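Putative hydrolase (Shewanella frigidimarina, PDB 3LHO) probably acts as an iron(II)-dependent dioxygenase of the 2-oxoadipate dioxygenase/decarboxylase family, oxidising and decarboxylating a 2-oxo acid, although it was named a putative hydrolase. Local coordinates at residues I64-G70 with K82-P87; I38-I42 with E235-R239; W155-L159 with I229-F233. One frame throughout, in Å; residues are numbered along the deposited sequence.

Interaction 1 (I64-G70 with K82-P87). With GOL (glycerol), chain G.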
loop_
_atom_site.group_PDB
_atom_site.type_symbol
_atom_site.label_atom_id
_atom_site.label_comp_id
_atom_site.label_asym_id
_atom_site.label_seq_id
_atom_site.Cartn_x
_atom_site.Cartn_y
_atom_site.Cartn_z
ATOM N N ILE A 64 -2.802 -13.352 13.232
ATOM C CA ILE A 64 -2.781 -12.535 14.442
ATOM C C ILE A 64 -4.112 -11.776 14.634
ATOM O O ILE A 64 -4.145 -10.680 15.229
ATOM C CB ILE A 64 -1.600 -11.544 14.438
ATOM C CG1 ILE A 64 -1.608 -10.644 13.172
ATOM C CG2 ILE A 64 -0.258 -12.305 14.533
ATOM C CD1 ILE A 64 -0.579 -9.582 13.194
ATOM N N GLY A 65 -5.187 -12.312 14.066
ATOM C CA GLY A 65 -6.527 -11.820 14.357
ATOM C C GLY A 65 -7.315 -11.086 13.304
ATOM O O GLY A 65 -8.480 -10.814 13.526
ATOM N N TYR A 66 -6.709 -10.771 12.153
ATOM C CA TYR A 66 -7.470 -10.135 11.086
ATOM C C TYR A 66 -8.475 -11.076 10.491
ATOM O O TYR A 66 -8.256 -12.280 10.369
ATOM C CB TYR A 66 -6.526 -9.559 9.991
ATOM C CG TYR A 66 -5.932 -8.223 10.353
ATOM C CD1 TYR A 66 -4.802 -8.103 11.190
ATOM C CD2 TYR A 66 -6.528 -7.049 9.908
ATOM C CE1 TYR A 66 -4.288 -6.802 11.536
ATOM C CE2 TYR A 66 -6.021 -5.787 10.233
ATOM C CZ TYR A 66 -4.923 -5.657 11.064
ATOM O OH TYR A 66 -4.511 -4.355 11.357
ATOM N N VAL A 67 -9.584 -10.516 10.057
ATOM C CA VAL A 67 -10.681 -11.274 9.502
ATOM C C VAL A 67 -10.981 -10.739 8.106
ATOM O O VAL A 67 -11.023 -9.530 7.914
ATOM C CB VAL A 67 -11.932 -11.132 10.378
ATOM C CG1 VAL A 67 -13.134 -11.860 9.738
ATOM C CG2 VAL A 67 -11.639 -11.643 11.820
ATOM N N ASP A 68 -11.175 -11.651 7.168
ATOM C CA ASP A 68 -11.596 -11.355 5.819
ATOM C C ASP A 68 -12.893 -10.557 5.845
ATOM O O ASP A 68 -13.869 -11.024 6.389
ATOM C CB ASP A 68 -11.775 -12.701 5.097
ATOM C CG ASP A 68 -12.108 -12.545 3.654
ATOM O OD1 ASP A 68 -12.251 -11.382 3.163
ATOM O OD2 ASP A 68 -12.208 -13.602 3.005
ATOM N N SER A 69 -12.896 -9.357 5.268
ATOM C CA SER A 69 -13.979 -8.399 5.424
ATOM C C SER A 69 -14.485 -7.780 4.119
ATOM O O SER A 69 -15.398 -6.977 4.167
ATOM C CB SER A 69 -13.565 -7.263 6.382
ATOM O OG SER A 69 -13.279 -7.767 7.689
ATOM N N GLY A 70 -13.913 -8.114 2.965
ATOM C CA GLY A 70 -14.362 -7.496 1.694
ATOM C C GLY A 70 -13.587 -8.027 0.500
ATOM O O GLY A 70 -12.394 -8.234 0.622
ATOM N N LYS A 82 -8.714 -7.897 -1.581
ATOM C CA LYS A 82 -9.550 -8.118 -0.390
ATOM C C LYS A 82 -9.050 -7.141 0.680
ATOM O O LYS A 82 -7.858 -6.698 0.630
ATOM C CB LYS A 82 -9.386 -9.546 0.157
ATOM C CG LYS A 82 -9.677 -10.741 -0.797
ATOM C CD LYS A 82 -9.252 -12.121 -0.178
ATOM C CE LYS A 82 -10.152 -12.602 0.920
ATOM N NZ LYS A 82 -11.590 -12.855 0.505
ATOM N N HIS A 83 -9.940 -6.817 1.623
ATOM C CA HIS A 83 -9.526 -6.126 2.821
ATOM C C HIS A 83 -9.879 -6.944 4.047
ATOM O O HIS A 83 -10.802 -7.768 4.020
ATOM C CB HIS A 83 -10.033 -4.654 2.856
ATOM C CG HIS A 83 -11.266 -4.433 3.666
ATOM N ND1 HIS A 83 -12.535 -4.404 3.115
ATOM C CD2 HIS A 83 -11.417 -4.181 4.989
ATOM C CE1 HIS A 83 -13.414 -4.176 4.087
ATOM N NE2 HIS A 83 -12.756 -4.029 5.235
ATOM N N PHE A 84 -9.049 -6.734 5.091
ATOM C CA PHE A 84 -9.105 -7.429 6.364
ATOM C C PHE A 84 -9.220 -6.416 7.503
ATOM O O PHE A 84 -8.614 -5.337 7.446
ATOM C CB PHE A 84 -7.852 -8.321 6.563
ATOM C CG PHE A 84 -7.623 -9.289 5.438
ATOM C CD1 PHE A 84 -7.037 -8.847 4.240
ATOM C CD2 PHE A 84 -8.025 -10.604 5.542
ATOM C CE1 PHE A 84 -6.867 -9.705 3.179
ATOM C CE2 PHE A 84 -7.851 -11.499 4.476
ATOM C CZ PHE A 84 -7.258 -11.041 3.287
ATOM N N GLU A 85 -9.988 -6.799 8.532
ATOM C CA GLU A 85 -10.249 -5.991 9.713
ATOM C C GLU A 85 -9.870 -6.736 10.999
ATOM O O GLU A 85 -10.008 -7.976 11.074
ATOM C CB GLU A 85 -11.728 -5.638 9.782
ATOM C CG GLU A 85 -12.147 -4.697 8.657
ATOM C CD GLU A 85 -13.630 -4.383 8.648
ATOM O OE1 GLU A 85 -14.341 -4.750 9.617
ATOM O OE2 GLU A 85 -14.076 -3.776 7.639
ATOM N N HIS A 86 -9.341 -5.974 11.963
ATOM C CA HIS A 86 -8.891 -6.498 13.255
ATOM C C HIS A 86 -9.962 -6.118 14.315
ATOM O O HIS A 86 -10.668 -5.101 14.149
ATOM C CB HIS A 86 -7.526 -5.914 13.599
ATOM C CG HIS A 86 -6.866 -6.545 14.776
ATOM N ND1 HIS A 86 -7.132 -6.161 16.071
ATOM C CD2 HIS A 86 -5.937 -7.531 14.856
ATOM C CE1 HIS A 86 -6.389 -6.877 16.904
ATOM N NE2 HIS A 86 -5.654 -7.720 16.192
ATOM N N PRO A 87 -10.135 -6.961 15.354
ATOM C CA PRO A 87 -11.157 -6.627 16.389
ATOM C C PRO A 87 -10.890 -5.310 17.147
ATOM O O PRO A 87 -11.829 -4.689 17.662
ATOM C CB PRO A 87 -11.129 -7.833 17.342
ATOM C CG PRO A 87 -9.978 -8.715 16.905
ATOM C CD PRO A 87 -9.644 -8.356 15.483
HETATM C C1 GOL G . -6.210 -12.426 18.273
HETATM O O1 GOL G . -7.626 -12.365 18.185
HETATM C C2 GOL G . -5.694 -11.154 18.949
HETATM O O2 GOL G . -6.595 -10.111 18.642
HETATM C C3 GOL G . -4.215 -10.846 18.602
HETATM O O3 GOL G . -3.988 -9.630 17.881
#
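His86 lies across Tyr66 where the paired backbones leave the hairpin formed by strands 67-74 and 79-85. Its CB sits over one face of the phenol, 3.7 Å from the Tyr66 ring centroid, and chi1 of -170° places the imidazole so that its edge meets the same face, a T-shaped pair with planes at 62°. A flat tyrosine suits this buried place: its ring also meets Phe84 CB, while OH bonds to Pro92 O. Val67 and Glu85 form a hydrogen-bonded antiparallel pair, with Val67 N to Glu85 O at 2.8 Å. Farther along, Ser69 and Gly70 both face His83 in a classic beta bulge; a side chain on Gly70 would clash with His83 ND1. Ser69 CB covers a face of the His83 ring.

Toward solvent the contact is looser. Lys82, bent at chi3 and chi4, brings NZ to 2.7 Å from the exposed Asp68 OD2; NZ also forms a salt bridge with Asp71. At the other end a glycerol, probably from the crystallisation liquor, donates from O3 to Ile64 O and accepts from His86 NE2.

In the packed part, His83 NE2 donates to Glu85 OE2 (2.8 Å, 169°); with Tyr72 OH at ND1, this leaves the buried ring little freedom to turn and both nitrogens satisfied.

Interaction 2 (I38-I42 with E235-R239); sequences INDHI and EFARR. With NI (nickel (II) ion), chain B.
The imidazole of His41 and the guanidinium of Arg239 both turn their edges to the carboxylate of Asp40, which lies between them. Arg239 approaches side-on: NE meets OD1 of Asp40 at 2.7 Å and NH2 meets OD2 of Asp40 at 2.9 Å, with the two planes only 24° apart. Phe251 supplies a cation-pi partner to the guanidinium and an edge-to-face neighbour to the His41 ring. Asp40 OD2 is gripped twice, its syn lone pair taking Arg239 NH2 and its anti lone pair taking His41 ND1 at 2.6 Å in a nearly straight bond (171°). Ala237, a small residue, brings CB to 4.0 Å from Asp40 OD2.

With ND1 engaged, His41 presents NE2 to the nickel ion at 2.1 Å. Glu235 adds OE1 at 2.2 Å, and His165 with three waters completes six ligands. This is a two-histidine, one-carboxylate set, as in the extradiol dioxygenases of the vicinal oxygen chelate superfamily; nickel occupies the site in this crystal, and iron(II) is the probable natural cofactor. The extended Glu235 chain, with CG anti to the backbone N (chi1 -167°), carries its carboxylate to the metal; Thr167 bonds OE1, and OE2 accepts from a metal-bound water at 2.6 Å. An alanine in place of Asp40 would probably leave Arg239 without its charge partner and the His41 ring held by the metal without the bond at ND1. Lys93 forms a second salt bridge to OD1 of Asp40.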
loop_
_atom_site.group_PDB
_atom_site.type_symbol
_atom_site.label_atom_id
_atom_site.label_comp_id
_atom_site.label_asym_id
_atom_site.label_seq_id
_atom_site.Cartn_x
_atom_site.Cartn_y
_atom_site.Cartn_z
ATOM N N ILE A 38 -3.481 7.162 14.399
ATOM C CA ILE A 38 -4.258 6.020 13.966
ATOM C C ILE A 38 -4.317 5.973 12.415
ATOM O O ILE A 38 -4.718 6.957 11.741
ATOM C CB ILE A 38 -5.711 6.041 14.555
ATOM C CG1 ILE A 38 -5.647 6.017 16.099
ATOM C CG2 ILE A 38 -6.551 4.885 13.960
ATOM C CD1 ILE A 38 -4.929 4.848 16.651
ATOM N N ASN A 39 -3.970 4.814 11.861
ATOM C CA ASN A 39 -4.064 4.605 10.415
ATOM C C ASN A 39 -5.407 3.995 9.971
ATOM O O ASN A 39 -5.946 3.105 10.629
ATOM C CB ASN A 39 -2.898 3.727 9.967
ATOM C CG ASN A 39 -1.550 4.390 10.188
ATOM O OD1 ASN A 39 -0.654 3.836 10.875
ATOM N ND2 ASN A 39 -1.396 5.579 9.647
ATOM N N ASP A 40 -5.962 4.493 8.881
ATOM C CA ASP A 40 -7.146 3.886 8.262
ATOM C C ASP A 40 -6.814 2.519 7.648
ATOM O O ASP A 40 -7.568 1.544 7.802
ATOM C CB ASP A 40 -7.674 4.787 7.122
ATOM C CG ASP A 40 -8.923 4.218 6.474
ATOM O OD1 ASP A 40 -9.951 4.176 7.162
ATOM O OD2 ASP A 40 -8.890 3.723 5.319
ATOM N N HIS A 41 -5.683 2.476 6.938
ATOM C CA HIS A 41 -5.246 1.264 6.251
ATOM C C HIS A 41 -3.808 1.301 5.842
ATOM O O HIS A 41 -3.169 2.380 5.882
ATOM C CB HIS A 41 -6.161 0.918 5.028
ATOM C CG HIS A 41 -6.082 1.860 3.857
ATOM N ND1 HIS A 41 -6.916 2.960 3.726
ATOM C CD2 HIS A 41 -5.353 1.800 2.703
ATOM C CE1 HIS A 41 -6.670 3.556 2.574
ATOM N NE2 HIS A 41 -5.744 2.862 1.930
ATOM N N ILE A 42 -3.295 0.098 5.533
ATOM C CA ILE A 42 -2.110 -0.128 4.713
ATOM C C ILE A 42 -2.524 -0.879 3.431
ATOM O O ILE A 42 -3.636 -1.468 3.330
ATOM C CB ILE A 42 -0.938 -0.863 5.493
ATOM C CG1 ILE A 42 -1.366 -2.271 5.925
ATOM C CG2 ILE A 42 -0.499 -0.049 6.720
ATOM C CD1 ILE A 42 -0.527 -3.359 5.483
ATOM N N GLU A 235 -0.996 8.681 2.328
ATOM C CA GLU A 235 -2.394 8.919 2.012
ATOM C C GLU A 235 -3.196 9.304 3.273
ATOM O O GLU A 235 -2.745 9.062 4.392
ATOM C CB GLU A 235 -2.956 7.654 1.402
ATOM C CG GLU A 235 -4.319 7.773 0.704
ATOM C CD GLU A 235 -4.672 6.483 -0.059
ATOM O OE1 GLU A 235 -5.076 5.498 0.607
ATOM O OE2 GLU A 235 -4.539 6.441 -1.315
ATOM N N PHE A 236 -4.364 9.923 3.054
ATOM C CA PHE A 236 -5.255 10.443 4.114
ATOM C C PHE A 236 -6.659 10.078 3.716
ATOM O O PHE A 236 -7.035 10.243 2.576
ATOM C CB PHE A 236 -5.060 11.965 4.264
ATOM C CG PHE A 236 -3.605 12.347 4.367
ATOM C CD1 PHE A 236 -2.975 12.378 5.590
ATOM C CD2 PHE A 236 -2.844 12.580 3.229
ATOM C CE1 PHE A 236 -1.610 12.644 5.672
ATOM C CE2 PHE A 236 -1.475 12.859 3.320
ATOM C CZ PHE A 236 -0.870 12.875 4.532
ATOM N N ALA A 237 -7.445 9.535 4.641
ATOM C CA ALA A 237 -8.810 9.128 4.311
ATOM C C ALA A 237 -9.787 9.546 5.408
ATOM O O ALA A 237 -9.527 9.348 6.600
ATOM C CB ALA A 237 -8.883 7.580 4.108
ATOM N N ARG A 238 -10.911 10.125 4.988
ATOM C CA ARG A 238 -12.047 10.316 5.843
ATOM C C ARG A 238 -13.174 9.395 5.386
ATOM O O ARG A 238 -13.582 9.464 4.247
ATOM C CB ARG A 238 -12.527 11.764 5.809
ATOM C CG ARG A 238 -13.715 12.022 6.740
ATOM C CD ARG A 238 -14.007 13.496 6.954
ATOM N NE ARG A 238 -15.294 13.679 7.645
ATOM C CZ ARG A 238 -15.927 14.843 7.798
ATOM N NH1 ARG A 238 -15.430 15.972 7.320
ATOM N NH2 ARG A 238 -17.073 14.878 8.450
ATOM N N ARG A 239 -13.691 8.574 6.301
ATOM C CA ARG A 239 -14.867 7.766 6.021
ATOM C C ARG A 239 -16.128 8.294 6.679
ATOM O O ARG A 239 -16.076 8.891 7.760
ATOM C CB ARG A 239 -14.640 6.333 6.484
ATOM C CG ARG A 239 -13.520 5.633 5.762
ATOM C CD ARG A 239 -13.248 4.262 6.413
ATOM N NE ARG A 239 -12.156 3.657 5.682
ATOM C CZ ARG A 239 -12.258 3.156 4.453
ATOM N NH1 ARG A 239 -13.430 3.095 3.806
ATOM N NH2 ARG A 239 -11.174 2.722 3.867
HETATM NI NI NI B . -5.134 3.434 -0.033
HETATM O O HOH W 1 -5.246 4.117 -2.348
HETATM O O HOH W 2 -7.087 3.614 -0.582
HETATM O O HOH W 3 -5.791 1.495 -1.069
#

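Interaction 3 (W155-L159 with I229-F233)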
loop_
_atom_site.group_PDB
_atom_site.type_symbol
_atom_site.label_atom_id
_atom_site.label_comp_id
_atom_site.label_asym_id
_atom_site.label_seq_id
_atom_site.Cartn_x
_atom_site.Cartn_y
_atom_site.Cartn_z
ATOM N N TRP A 155 6.190 -1.508 -10.443
ATOM C CA TRP A 155 6.416 -1.118 -9.072
ATOM C C TRP A 155 6.809 -2.318 -8.243
ATOM O O TRP A 155 7.792 -2.265 -7.525
ATOM C CB TRP A 155 5.179 -0.431 -8.455
ATOM C CG TRP A 155 5.451 0.198 -7.129
ATOM C CD1 TRP A 155 5.820 1.505 -6.894
ATOM C CD2 TRP A 155 5.375 -0.440 -5.835
ATOM N NE1 TRP A 155 5.991 1.708 -5.544
ATOM C CE2 TRP A 155 5.701 0.538 -4.871
ATOM C CE3 TRP A 155 5.008 -1.738 -5.400
ATOM C CZ2 TRP A 155 5.723 0.254 -3.497
ATOM C CZ3 TRP A 155 5.015 -2.019 -4.051
ATOM C CH2 TRP A 155 5.359 -1.021 -3.102
ATOM N N VAL A 156 6.041 -3.393 -8.346
ATOM C CA VAL A 156 6.370 -4.599 -7.583
ATOM C C VAL A 156 7.714 -5.156 -8.042
ATOM O O VAL A 156 8.548 -5.510 -7.205
ATOM C CB VAL A 156 5.293 -5.689 -7.678
ATOM C CG1 VAL A 156 5.796 -6.917 -6.936
ATOM C CG2 VAL A 156 3.995 -5.231 -7.078
ATOM N N ALA A 157 7.969 -5.151 -9.362
ATOM C CA ALA A 157 9.268 -5.615 -9.875
ATOM C C ALA A 157 10.431 -4.778 -9.321
ATOM O O ALA A 157 11.509 -5.337 -8.948
ATOM C CB ALA A 157 9.269 -5.624 -11.428
ATOM N N ALA A 158 10.238 -3.458 -9.224
ATOM C CA ALA A 158 11.326 -2.549 -8.756
ATOM C C ALA A 158 11.568 -2.590 -7.250
ATOM O O ALA A 158 12.724 -2.490 -6.797
ATOM C CB ALA A 158 11.093 -1.081 -9.215
ATOM N N LEU A 159 10.508 -2.693 -6.463
ATOM C CA LEU A 159 10.642 -2.498 -4.987
ATOM C C LEU A 159 10.353 -3.743 -4.133
ATOM O O LEU A 159 10.776 -3.828 -2.970
ATOM C CB LEU A 159 9.757 -1.316 -4.562
ATOM C CG LEU A 159 10.331 0.045 -5.032
ATOM C CD1 LEU A 159 9.291 1.105 -4.924
ATOM C CD2 LEU A 159 11.584 0.444 -4.246
ATOM N N ILE A 229 13.388 6.282 -9.227
ATOM C CA ILE A 229 11.977 6.156 -9.547
ATOM C C ILE A 229 11.118 6.636 -8.368
ATOM O O ILE A 229 11.577 6.696 -7.222
ATOM C CB ILE A 229 11.590 4.662 -9.939
ATOM C CG1 ILE A 229 11.602 3.743 -8.714
ATOM C CG2 ILE A 229 12.518 4.135 -11.109
ATOM C CD1 ILE A 229 10.869 2.407 -8.905
ATOM N N PRO A 230 9.853 6.952 -8.636
ATOM C CA PRO A 230 8.949 7.184 -7.516
ATOM C C PRO A 230 8.806 5.972 -6.618
ATOM O O PRO A 230 8.717 4.817 -7.090
ATOM C CB PRO A 230 7.605 7.466 -8.206
ATOM C CG PRO A 230 7.971 7.846 -9.613
ATOM C CD PRO A 230 9.133 7.001 -9.924
ATOM N N SER A 231 8.766 6.225 -5.325
ATOM C CA SER A 231 8.660 5.133 -4.369
ATOM C C SER A 231 7.202 5.060 -3.918
ATOM O O SER A 231 6.385 4.406 -4.569
ATOM C CB SER A 231 9.657 5.331 -3.215
ATOM O OG SER A 231 9.515 6.633 -2.656
ATOM N N CYS A 232 6.866 5.743 -2.833
ATOM C CA CYS A 232 5.490 5.728 -2.287
ATOM C C CYS A 232 5.010 7.118 -1.930
ATOM O O CYS A 232 5.817 7.998 -1.595
ATOM C CB CYS A 232 5.461 4.952 -0.973
ATOM S SG CYS A 232 6.208 3.297 -1.015
ATOM N N PHE A 233 3.693 7.299 -1.976
ATOM C CA PHE A 233 3.028 8.388 -1.306
ATOM C C PHE A 233 2.513 7.961 0.096
ATOM O O PHE A 233 2.496 6.775 0.426
ATOM C CB PHE A 233 1.849 8.913 -2.146
ATOM C CG PHE A 233 0.858 7.867 -2.564
ATOM C CD1 PHE A 233 -0.044 7.336 -1.642
ATOM C CD2 PHE A 233 0.802 7.424 -3.875
ATOM C CE1 PHE A 233 -0.970 6.355 -2.014
ATOM C CE2 PHE A 233 -0.119 6.471 -4.270
ATOM C CZ PHE A 233 -1.018 5.931 -3.323
#
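Trp155 and Leu159 stand one turn apart at the end of helix 151-159, joined by the Leu159 N to Trp155 O bond, and face the chain 229-233 as it leaves its strand. The backbones stay well apart, Leu159 CA and Ser231 CA being 7.9 Å from each other, so side chains bridge the gap, one of them to a backbone carbonyl. The end of the helix packs against the end of a two-stranded antiparallel sheet: residues 229-230 finish the second strand of the pair 217-222 and 225-230, and 231-233 lead on towards the main sheet.

The polar link is the indole N-H. A chi1 of -170° turns the Trp155 ring away from its own backbone N and out from the helix, where NE1 reaches Ser231 O at 2.9 Å, in a fairly straight bond (163°). The oxygen lies near the indole plane, while the donor is tilted 33° out of the carbonyl plane. Tryptophan suits this place because it combines that donor with a broad apolar surface. Leu159 CD1 lies over one ring face, towards its rim, and 4.1 Å from Ser231 CA; Arg45 makes a cation-pi contact with the indole.

Farther along, Ala158 is small enough for Ile229 to come close, CD1 of the isoleucine resting 3.5 Å from Ala158 CB. Tyr143 of helix 140-149 touches both residues. Ser231 OG turns instead to Met20 O, tying the linker to helix 6-20. Cys232 brings its sulfur to the edge of the indole, close to the ring plane, with SG 4.0 Å from Trp155 CZ2.

From the N terminus, strand 39-47 supplies the first segment of interaction 2, whose partner arrives only at 235-239, so this contact closes the longest loop. Both other contacts nest inside it. Interaction 1 closes a short hairpin between 64-70 and 82-87 at an edge of the main sheet; interaction 3 follows in series, joining helix 151-159 to the end of strand 225-230. None cross. Interactions 1 and 2 share the seven-stranded sheet, their nearest atoms about 7 Å apart. Interaction 3 lies across the chain's centre from both, its centre about 20 Å from that of interaction 2, but residue 233 runs almost directly into metal-binding strand 235-239.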